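Local coordinates for Dot/Icm T4SS effector (Legionella pneumophila, PDB 6VVC), which acts as an effector kinase of the Dot/Icm type IV secretion system, probably phosphorylating its targets once activated by host inositol hexakisphosphate, at residues D25-Y30 / E37-R42; N45-V50 / V61-S66; H139-L144 / P158-I163. All coordinates share one frame; numbering follows the deposited sequence.

Contact 1 of 3, residues D25-Y30 / E37-R42; sequences DLTPHY and EFKIYR. With EDO (1,2-ethanediol), chain B.
Asp25 pairs with Tyr41 as an antiparallel, non-hydrogen-bonded couple, CA to CA 4.7 Å, and its carboxylate divides its work between two partners. Its CG stands anti to the backbone N (chi1 -175°), which carries OD2 to Lys39 NZ for a 2.7 Å salt bridge on the syn side, a little out of the carboxylate plane; the lysine chain, bent at its last two torsions, crosses the aspartate at about a right angle. Leu26 donates its backbone N to Ile40 O (2.8 Å), while its CD1 lies over one face of the Arg42 guanidinium, 3.5 Å from NH1. Thr27 N turns back to Asp25 OD1 at 2.9 Å, an Asx turn just where the chain leaves strand 24-25, an outermost strand of the four-stranded antiparallel sheet. The same oxygen takes the Thr27 hydroxyl on its syn lone pair. With its proton given to Asp25, Thr27 OG1 accepts Ile40 N at 2.9 Å, in a nearly straight bond (168°), much as a strand carbonyl would. Past the turn at 27-29, Tyr30 crosses Ile40 at about a right angle, CB to CD1 3.4 Å. A 1,2-ethanediol lies nearby, which Arg42 NH2 reaches weakly.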
loop_
_atom_site.group_PDB
_atom_site.type_symbol
_atom_site.label_atom_id
_atom_site.label_comp_id
_atom_site.label_asym_id
_atom_site.label_seq_id
_atom_site.Cartn_x
_atom_site.Cartn_y
_atom_site.Cartn_z
ATOM N N ASP A 25 12.277 -8.655 -21.214
ATOM C CA ASP A 25 11.257 -9.562 -20.695
ATOM C C ASP A 25 11.816 -10.295 -19.481
ATOM O O ASP A 25 12.710 -11.137 -19.611
ATOM C CB ASP A 25 10.822 -10.542 -21.782
ATOM C CG ASP A 25 9.679 -11.440 -21.342
ATOM O OD1 ASP A 25 9.304 -11.404 -20.152
ATOM O OD2 ASP A 25 9.147 -12.182 -22.194
ATOM N N LEU A 26 11.287 -9.978 -18.299
ATOM C CA LEU A 26 11.711 -10.596 -17.051
ATOM C C LEU A 26 10.743 -11.664 -16.555
ATOM O O LEU A 26 10.935 -12.193 -15.456
ATOM C CB LEU A 26 11.873 -9.535 -15.962
ATOM C CG LEU A 26 12.661 -8.269 -16.293
ATOM C CD1 LEU A 26 12.615 -7.319 -15.104
ATOM C CD2 LEU A 26 14.093 -8.596 -16.671
ATOM N N THR A 27 9.714 -11.990 -17.334
ATOM C CA THR A 27 8.653 -12.864 -16.845
ATOM C C THR A 27 9.152 -14.175 -16.248
ATOM O O THR A 27 8.599 -14.598 -15.217
ATOM C CB THR A 27 7.662 -13.148 -17.986
ATOM O OG1 THR A 27 7.216 -11.911 -18.558
ATOM C CG2 THR A 27 6.460 -13.928 -17.472
ATOM N N PRO A 28 10.153 -14.859 -16.808
ATOM C CA PRO A 28 10.567 -16.147 -16.223
ATOM C C PRO A 28 11.099 -16.032 -14.805
ATOM O O PRO A 28 11.179 -17.053 -14.109
ATOM C CB PRO A 28 11.654 -16.646 -17.187
ATOM C CG PRO A 28 11.424 -15.895 -18.458
ATOM C CD PRO A 28 10.893 -14.556 -18.046
ATOM N N HIS A 29 11.472 -14.835 -14.352
ATOM C CA HIS A 29 11.919 -14.670 -12.978
ATOM C C HIS A 29 10.768 -14.694 -11.978
ATOM O O HIS A 29 11.013 -14.880 -10.782
ATOM C CB HIS A 29 12.690 -13.355 -12.818
ATOM C CG HIS A 29 14.041 -13.358 -13.464
ATOM N ND1 HIS A 29 15.202 -13.585 -12.757
ATOM C CD2 HIS A 29 14.417 -13.151 -14.748
ATOM C CE1 HIS A 29 16.235 -13.525 -13.578
ATOM N NE2 HIS A 29 15.787 -13.262 -14.792
ATOM N N TYR A 30 9.526 -14.523 -12.439
ATOM C CA TYR A 30 8.413 -14.293 -11.524
ATOM C C TYR A 30 7.195 -15.161 -11.827
ATOM O O TYR A 30 6.445 -15.517 -10.913
ATOM C CB TYR A 30 8.015 -12.813 -11.559
ATOM C CG TYR A 30 9.128 -11.871 -11.159
ATOM C CD1 TYR A 30 9.568 -11.805 -9.844
ATOM C CD2 TYR A 30 9.730 -11.041 -12.093
ATOM C CE1 TYR A 30 10.582 -10.943 -9.473
ATOM C CE2 TYR A 30 10.744 -10.175 -11.730
ATOM C CZ TYR A 30 11.166 -10.130 -10.419
ATOM O OH TYR A 30 12.176 -9.270 -10.050
ATOM N N GLU A 37 -1.509 -14.463 -18.829
ATOM C CA GLU A 37 -2.254 -13.256 -18.494
ATOM C C GLU A 37 -1.347 -12.058 -18.240
ATOM O O GLU A 37 -1.714 -10.929 -18.582
ATOM C CB GLU A 37 -3.148 -13.477 -17.271
ATOM C CG GLU A 37 -4.102 -12.305 -17.048
ATOM C CD GLU A 37 -5.122 -12.550 -15.955
ATOM O OE1 GLU A 37 -5.051 -13.604 -15.289
ATOM O OE2 GLU A 37 -6.002 -11.683 -15.763
ATOM N N PHE A 38 -0.171 -12.269 -17.647
ATOM C CA PHE A 38 0.735 -11.175 -17.338
ATOM C C PHE A 38 2.130 -11.464 -17.871
ATOM O O PHE A 38 2.574 -12.614 -17.924
ATOM C CB PHE A 38 0.838 -10.915 -15.828
ATOM C CG PHE A 38 -0.477 -10.644 -15.165
ATOM C CD1 PHE A 38 -1.106 -9.420 -15.314
ATOM C CD2 PHE A 38 -1.078 -11.612 -14.380
ATOM C CE1 PHE A 38 -2.317 -9.170 -14.698
ATOM C CE2 PHE A 38 -2.286 -11.368 -13.760
ATOM C CZ PHE A 38 -2.907 -10.147 -13.919
ATOM N N LYS A 39 2.810 -10.393 -18.269
ATOM C CA LYS A 39 4.240 -10.403 -18.530
ATOM C C LYS A 39 4.871 -9.252 -17.761
ATOM O O LYS A 39 4.218 -8.242 -17.477
ATOM C CB LYS A 39 4.553 -10.282 -20.026
ATOM C CG LYS A 39 4.176 -11.520 -20.826
ATOM C CD LYS A 39 4.673 -11.449 -22.264
ATOM C CE LYS A 39 6.184 -11.636 -22.359
ATOM N NZ LYS A 39 6.601 -13.020 -21.995
ATOM N N ILE A 40 6.144 -9.413 -17.420
ATOM C CA ILE A 40 6.875 -8.442 -16.615
ATOM C C ILE A 40 8.063 -7.951 -17.426
ATOM O O ILE A 40 8.844 -8.757 -17.949
ATOM C CB ILE A 40 7.319 -9.052 -15.274
ATOM C CG1 ILE A 40 6.083 -9.485 -14.480
ATOM C CG2 ILE A 40 8.139 -8.051 -14.472
ATOM C CD1 ILE A 40 6.360 -10.511 -13.413
ATOM N N TYR A 41 8.190 -6.631 -17.540
ATOM C CA TYR A 41 9.193 -6.011 -18.387
ATOM C C TYR A 41 9.947 -4.944 -17.611
ATOM O O TYR A 41 9.387 -4.279 -16.735
ATOM C CB TYR A 41 8.572 -5.345 -19.622
ATOM C CG TYR A 41 7.827 -6.268 -20.551
ATOM C CD1 TYR A 41 8.496 -6.967 -21.546
ATOM C CD2 TYR A 41 6.451 -6.421 -20.452
ATOM C CE1 TYR A 41 7.818 -7.805 -22.406
ATOM C CE2 TYR A 41 5.764 -7.256 -21.310
ATOM C CZ TYR A 41 6.453 -7.945 -22.284
ATOM O OH TYR A 41 5.778 -8.777 -23.144
ATOM N N ARG A 42 11.220 -4.773 -17.955
ATOM C CA ARG A 42 11.987 -3.607 -17.539
ATOM C C ARG A 42 12.133 -2.681 -18.741
ATOM O O ARG A 42 12.705 -3.071 -19.765
ATOM C CB ARG A 42 13.358 -3.993 -16.990
ATOM C CG ARG A 42 14.155 -2.796 -16.486
ATOM C CD ARG A 42 15.127 -3.180 -15.378
ATOM N NE ARG A 42 15.928 -4.347 -15.737
ATOM C CZ ARG A 42 16.036 -5.456 -15.007
ATOM N NH1 ARG A 42 15.412 -5.577 -13.842
ATOM N NH2 ARG A 42 16.794 -6.450 -15.445
HETATM C C1 EDO B . 15.932 -9.950 -12.188
HETATM O O1 EDO B . 16.310 -8.870 -13.050
HETATM C C2 EDO B . 14.419 -9.960 -12.009
HETATM O O2 EDO B . 13.965 -8.645 -11.670
#

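Contact 2 of 3, residues N45-V50 / V61-S66; sequences NEVYAV and VLMWKS
Trp64 holds its CG between the backbone N and the carbonyl carbon (chi1 69°), while Val47 turns CG1 anti to its own N (chi1 176°); together these torsions lay valine and indole side by side. Val47 CB then sits over the face of the five-membered ring, 3.9 Å from its centroid in a CH-pi contact, with Val47 CG2 3.4 Å from Trp64 NE1 and CG1 against Trp64 CZ2. The Met63 methyl CE also touches Val47 CG1, and Met63 SD meets Ala49 CB at 3.9 Å. Behind these contacts lies a classic beta bulge in the antiparallel hairpin: Met63 and Trp64 both face Val47, whose carbonyl O accepts Met63 N at 2.8 Å and Trp64 N only weakly, at 3.5 Å. Val47 N answers with a nearly straight bond to Trp64 O (175°). Past the bulge, Ala49 and Val61 pair through two backbone bonds. On the opposite face of the sheet Leu62 CG rides over the Tyr48 ring, and its CD1 reaches on to Tyr48 OH (3.4 Å) and Glu46 OE2 (3.5 Å). Strand 38-43 flanks strand 46-53, helix 114-133 covers the face of Ala49, Val61 and Met63, helix 16-21 meets Tyr48, and Tyr156 abuts Trp64 edge-to-face.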
loop_
_atom_site.group_PDB
_atom_site.type_symbol
_atom_site.label_atom_id
_atom_site.label_comp_id
_atom_site.label_asym_id
_atom_site.label_seq_id
_atom_site.Cartn_x
_atom_site.Cartn_y
_atom_site.Cartn_z
ATOM N N ASN A 45 14.834 1.250 -17.049
ATOM C CA ASN A 45 15.219 1.063 -15.655
ATOM C C ASN A 45 14.032 0.948 -14.709
ATOM O O ASN A 45 14.220 0.992 -13.485
ATOM C CB ASN A 45 16.132 2.200 -15.180
ATOM C CG ASN A 45 17.331 2.400 -16.085
ATOM O OD1 ASN A 45 18.041 1.449 -16.411
ATOM N ND2 ASN A 45 17.556 3.639 -16.509
ATOM N N GLU A 46 12.819 0.801 -15.231
ATOM C CA GLU A 46 11.616 0.644 -14.424
ATOM C C GLU A 46 10.934 -0.662 -14.802
ATOM O O GLU A 46 10.924 -1.048 -15.975
ATOM C CB GLU A 46 10.670 1.831 -14.623
ATOM C CG GLU A 46 11.184 3.115 -13.987
ATOM C CD GLU A 46 10.324 4.321 -14.309
ATOM O OE1 GLU A 46 9.929 4.479 -15.484
ATOM O OE2 GLU A 46 10.037 5.111 -13.384
ATOM N N VAL A 47 10.373 -1.347 -13.807
ATOM C CA VAL A 47 9.819 -2.686 -13.982
ATOM C C VAL A 47 8.299 -2.593 -13.955
ATOM O O VAL A 47 7.715 -2.043 -13.013
ATOM C CB VAL A 47 10.343 -3.654 -12.908
ATOM C CG1 VAL A 47 9.684 -5.020 -13.044
ATOM C CG2 VAL A 47 11.856 -3.785 -13.023
ATOM N N TYR A 48 7.666 -3.141 -14.992
ATOM C CA TYR A 48 6.234 -3.042 -15.212
ATOM C C TYR A 48 5.611 -4.430 -15.278
ATOM O O TYR A 48 6.237 -5.388 -15.741
ATOM C CB TYR A 48 5.917 -2.319 -16.537
ATOM C CG TYR A 48 6.350 -0.871 -16.638
ATOM C CD1 TYR A 48 7.662 -0.534 -16.931
ATOM C CD2 TYR A 48 5.431 0.159 -16.483
ATOM C CE1 TYR A 48 8.055 0.788 -17.042
ATOM C CE2 TYR A 48 5.813 1.481 -16.592
ATOM C CZ TYR A 48 7.125 1.791 -16.873
ATOM O OH TYR A 48 7.507 3.110 -16.982
ATOM N N ALA A 49 4.364 -4.531 -14.827
ATOM C CA ALA A 49 3.516 -5.677 -15.128
ATOM C C ALA A 49 2.548 -5.277 -16.235
ATOM O O ALA A 49 1.942 -4.202 -16.173
ATOM C CB ALA A 49 2.744 -6.148 -13.896
ATOM N N VAL A 50 2.417 -6.132 -17.246
ATOM C CA VAL A 50 1.522 -5.890 -18.372
ATOM C C VAL A 50 0.495 -7.009 -18.418
ATOM O O VAL A 50 0.857 -8.192 -18.420
ATOM C CB VAL A 50 2.283 -5.807 -19.709
ATOM C CG1 VAL A 50 1.301 -5.607 -20.861
ATOM C CG2 VAL A 50 3.304 -4.685 -19.674
ATOM N N VAL A 61 1.099 -1.478 -15.275
ATOM C CA VAL A 61 1.308 -0.779 -14.013
ATOM C C VAL A 61 2.794 -0.810 -13.686
ATOM O O VAL A 61 3.454 -1.847 -13.821
ATOM C CB VAL A 61 0.475 -1.393 -12.867
ATOM C CG1 VAL A 61 0.800 -2.869 -12.688
ATOM C CG2 VAL A 61 0.713 -0.624 -11.575
ATOM N N LEU A 62 3.319 0.334 -13.261
ATOM C CA LEU A 62 4.726 0.477 -12.914
ATOM C C LEU A 62 4.919 0.045 -11.467
ATOM O O LEU A 62 4.332 0.636 -10.554
ATOM C CB LEU A 62 5.166 1.924 -13.125
ATOM C CG LEU A 62 6.659 2.251 -13.089
ATOM C CD1 LEU A 62 6.878 3.655 -13.638
ATOM C CD2 LEU A 62 7.215 2.132 -11.681
ATOM N N MET A 63 5.743 -0.980 -11.253
ATOM C CA MET A 63 5.888 -1.579 -9.931
ATOM C C MET A 63 7.071 -1.021 -9.151
ATOM O O MET A 63 6.917 -0.650 -7.982
ATOM C CB MET A 63 6.003 -3.104 -10.061
ATOM C CG MET A 63 4.761 -3.750 -10.660
ATOM S SD MET A 63 4.773 -5.552 -10.596
ATOM C CE MET A 63 6.254 -5.917 -11.534
ATOM N N TRP A 64 8.254 -0.950 -9.760
ATOM C CA TRP A 64 9.410 -0.402 -9.062
ATOM C C TRP A 64 10.458 0.041 -10.073
ATOM O O TRP A 64 10.383 -0.272 -11.263
ATOM C CB TRP A 64 10.005 -1.411 -8.067
ATOM C CG TRP A 64 10.689 -2.609 -8.679
ATOM C CD1 TRP A 64 11.935 -2.649 -9.236
ATOM C CD2 TRP A 64 10.173 -3.944 -8.758
ATOM N NE1 TRP A 64 12.221 -3.922 -9.669
ATOM C CE2 TRP A 64 11.156 -4.736 -9.386
ATOM C CE3 TRP A 64 8.974 -4.545 -8.364
ATOM C CZ2 TRP A 64 10.975 -6.095 -9.631
ATOM C CZ3 TRP A 64 8.795 -5.896 -8.608
ATOM C CH2 TRP A 64 9.792 -6.655 -9.236
ATOM N N LYS A 65 11.441 0.784 -9.570
ATOM C CA LYS A 65 12.566 1.255 -10.364
ATOM C C LYS A 65 13.796 0.423 -10.029
ATOM O O LYS A 65 14.129 0.244 -8.853
ATOM C CB LYS A 65 12.844 2.734 -10.096
ATOM C CG LYS A 65 13.838 3.358 -11.064
ATOM C CD LYS A 65 14.086 4.822 -10.739
ATOM C CE LYS A 65 14.899 5.506 -11.827
ATOM N NZ LYS A 65 15.257 6.901 -11.447
ATOM N N SER A 66 14.461 -0.084 -11.062
ATOM C CA SER A 66 15.667 -0.871 -10.871
ATOM C C SER A 66 16.886 0.034 -10.725
ATOM O O SER A 66 16.863 1.220 -11.065
ATOM C CB SER A 66 15.878 -1.834 -12.041
ATOM O OG SER A 66 15.064 -2.983 -11.908
#

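Contact 3 of 3, residues H139-L144 / P158-I163; sequences HFVLGL and PKINAI. With EDO (1,2-ethanediol), chain E.
Val141 and Pro158 lie alongside each other with their side chains running in opposing senses, Val141 CG1 to Pro158 CB 3.6 Å, where the run after helix 114-133 meets the segment leaving strand 154-156. In chain order this is consistent with the loop between helix C and strand 4 of a protein kinase packing on the hinge between its lobes. The tight part is small and apolar. With chi1 at -179°, Val141 places CG1 anti to its backbone N and pushes that methyl against the proline ring, and not CG2. The ring is seated on backbone as much as on side chain: Pro158 CG comes within 3.5 Å of Leu142 O. No hydrogen bonds join the two segments, so the fit rests on packing. The outer side is looser. Ile160, exposed, brings its CD1 no closer than 4.4 Å to Val141 CG2 and also touches Lys214. Lys159 turns away from the 139-144 run; its chain, bent at chi2 and chi4, returns NZ to Met157 O and makes a weak 3.4 Å bond from NZ to O2 of a 1,2-ethanediol, probably from the crystallisation liquor. At the inner end Gly143, lacking a side chain, lets Pro158 CD settle 3.6 Å from Gly143 CA.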
loop_
_atom_site.group_PDB
_atom_site.type_symbol
_atom_site.label_atom_id
_atom_site.label_comp_id
_atom_site.label_asym_id
_atom_site.label_seq_id
_atom_site.Cartn_x
_atom_site.Cartn_y
_atom_site.Cartn_z
ATOM N N HIS A 139 1.495 5.045 -3.787
ATOM C CA HIS A 139 1.876 5.163 -2.385
ATOM C C HIS A 139 2.545 3.911 -1.836
ATOM O O HIS A 139 2.973 3.918 -0.677
ATOM C CB HIS A 139 0.649 5.479 -1.528
ATOM C CG HIS A 139 0.095 6.849 -1.748
ATOM N ND1 HIS A 139 0.711 7.984 -1.269
ATOM C CD2 HIS A 139 -1.019 7.268 -2.392
ATOM C CE1 HIS A 139 0.002 9.045 -1.612
ATOM N NE2 HIS A 139 -1.054 8.638 -2.293
ATOM N N PHE A 140 2.637 2.844 -2.624
ATOM C CA PHE A 140 3.119 1.557 -2.145
ATOM C C PHE A 140 4.217 1.053 -3.065
ATOM O O PHE A 140 4.082 1.110 -4.291
ATOM C CB PHE A 140 1.971 0.548 -2.074
ATOM C CG PHE A 140 0.803 1.025 -1.262
ATOM C CD1 PHE A 140 0.758 0.804 0.102
ATOM C CD2 PHE A 140 -0.241 1.707 -1.861
ATOM C CE1 PHE A 140 -0.312 1.250 0.853
ATOM C CE2 PHE A 140 -1.313 2.153 -1.116
ATOM C CZ PHE A 140 -1.348 1.924 0.241
ATOM N N VAL A 141 5.303 0.569 -2.472
ATOM C CA VAL A 141 6.419 -0.016 -3.204
ATOM C C VAL A 141 6.391 -1.511 -2.911
ATOM O O VAL A 141 6.803 -1.955 -1.833
ATOM C CB VAL A 141 7.757 0.621 -2.814
ATOM C CG1 VAL A 141 8.892 -0.002 -3.606
ATOM C CG2 VAL A 141 7.708 2.128 -3.041
ATOM N N LEU A 142 5.895 -2.290 -3.870
ATOM C CA LEU A 142 5.660 -3.717 -3.700
ATOM C C LEU A 142 6.594 -4.518 -4.599
ATOM O O LEU A 142 6.848 -4.135 -5.745
ATOM C CB LEU A 142 4.206 -4.072 -4.031
ATOM C CG LEU A 142 3.125 -3.257 -3.320
ATOM C CD1 LEU A 142 1.735 -3.663 -3.793
ATOM C CD2 LEU A 142 3.251 -3.425 -1.817
ATOM N N GLY A 143 7.091 -5.641 -4.076
ATOM C CA GLY A 143 7.927 -6.543 -4.821
ATOM C C GLY A 143 7.226 -7.841 -5.167
ATOM O O GLY A 143 5.996 -7.964 -5.085
ATOM N N LEU A 144 8.026 -8.832 -5.554
ATOM C CA LEU A 144 7.527 -10.134 -5.965
ATOM C C LEU A 144 8.501 -11.208 -5.500
ATOM O O LEU A 144 9.659 -10.925 -5.183
ATOM C CB LEU A 144 7.354 -10.224 -7.490
ATOM C CG LEU A 144 6.290 -9.367 -8.174
ATOM C CD1 LEU A 144 6.425 -9.498 -9.685
ATOM C CD2 LEU A 144 4.895 -9.769 -7.728
ATOM N N PRO A 158 11.743 -3.892 -3.229
ATOM C CA PRO A 158 12.351 -2.850 -4.064
ATOM C C PRO A 158 12.866 -1.672 -3.252
ATOM O O PRO A 158 12.304 -1.297 -2.220
ATOM C CB PRO A 158 11.207 -2.427 -4.996
ATOM C CG PRO A 158 10.277 -3.592 -5.007
ATOM C CD PRO A 158 10.348 -4.159 -3.622
ATOM N N LYS A 159 13.947 -1.086 -3.748
ATOM C CA LYS A 159 14.608 0.058 -3.140
ATOM C C LYS A 159 14.166 1.338 -3.843
ATOM O O LYS A 159 13.495 1.304 -4.875
ATOM C CB LYS A 159 16.126 -0.124 -3.212
ATOM C CG LYS A 159 16.595 -1.486 -2.699
ATOM C CD LYS A 159 16.139 -1.723 -1.263
ATOM C CE LYS A 159 16.749 -2.986 -0.660
ATOM N NZ LYS A 159 16.306 -4.243 -1.330
ATOM N N ILE A 160 14.547 2.482 -3.272
ATOM C CA ILE A 160 14.054 3.758 -3.773
ATOM C C ILE A 160 14.996 4.873 -3.348
ATOM O O ILE A 160 15.675 4.778 -2.322
ATOM C CB ILE A 160 12.608 4.022 -3.278
ATOM C CG1 ILE A 160 11.988 5.187 -4.051
ATOM C CG2 ILE A 160 12.599 4.313 -1.781
ATOM C CD1 ILE A 160 10.535 5.434 -3.717
ATOM N N ASN A 161 15.032 5.935 -4.152
ATOM C CA ASN A 161 15.737 7.174 -3.829
ATOM C C ASN A 161 14.738 8.100 -3.147
ATOM O O ASN A 161 13.907 8.729 -3.807
ATOM C CB ASN A 161 16.310 7.802 -5.095
ATOM C CG ASN A 161 17.106 9.064 -4.819
ATOM O OD1 ASN A 161 17.689 9.224 -3.746
ATOM N ND2 ASN A 161 17.135 9.968 -5.793
ATOM N N ALA A 162 14.804 8.184 -1.820
ATOM C CA ALA A 162 13.807 8.938 -1.072
ATOM C C ALA A 162 14.351 9.259 0.313
ATOM O O ALA A 162 15.351 8.690 0.760
ATOM C CB ALA A 162 12.489 8.165 -0.978
ATOM N N ILE A 163 13.664 10.171 0.991
ATOM C CA ILE A 163 14.130 10.728 2.258
ATOM C C ILE A 163 13.065 10.465 3.312
ATOM O O ILE A 163 11.897 10.188 2.987
ATOM C CB ILE A 163 14.436 12.240 2.139
ATOM C CG1 ILE A 163 13.206 12.984 1.611
ATOM C CG2 ILE A 163 15.626 12.465 1.222
ATOM C CD1 ILE A 163 13.351 14.489 1.601
HETATM C C1 EDO E . 19.720 -2.272 -4.705
HETATM O O1 EDO E . 20.772 -2.269 -5.678
HETATM C C2 EDO E . 18.719 -3.372 -5.037
HETATM O O2 EDO E . 18.529 -4.214 -3.894
#

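In the fold
From the N terminus the three contacts follow in series, none nested in or crossing another. Contact 1 closes the short loop between strands 24-25 and 38-43; contact 2 then zips the hairpin of strands 46-53 and 56-65, and the two belong to one antiparallel sheet because strand 38-43 bonds to strand 46-53, as in Tyr41 O to Tyr48 N. Contact 3 comes after the unmodelled 68-109 region and helix 114-133, and closes the excursion through strands 144-146 and 154-156. Trp64 bridges contacts 2 and 3 by packing on Leu142 O and Pro158, while Leu144 reaches back to Tyr30 and Ile40, joining the four-stranded sheet to strand 144-146 and the segment after strand 154-156.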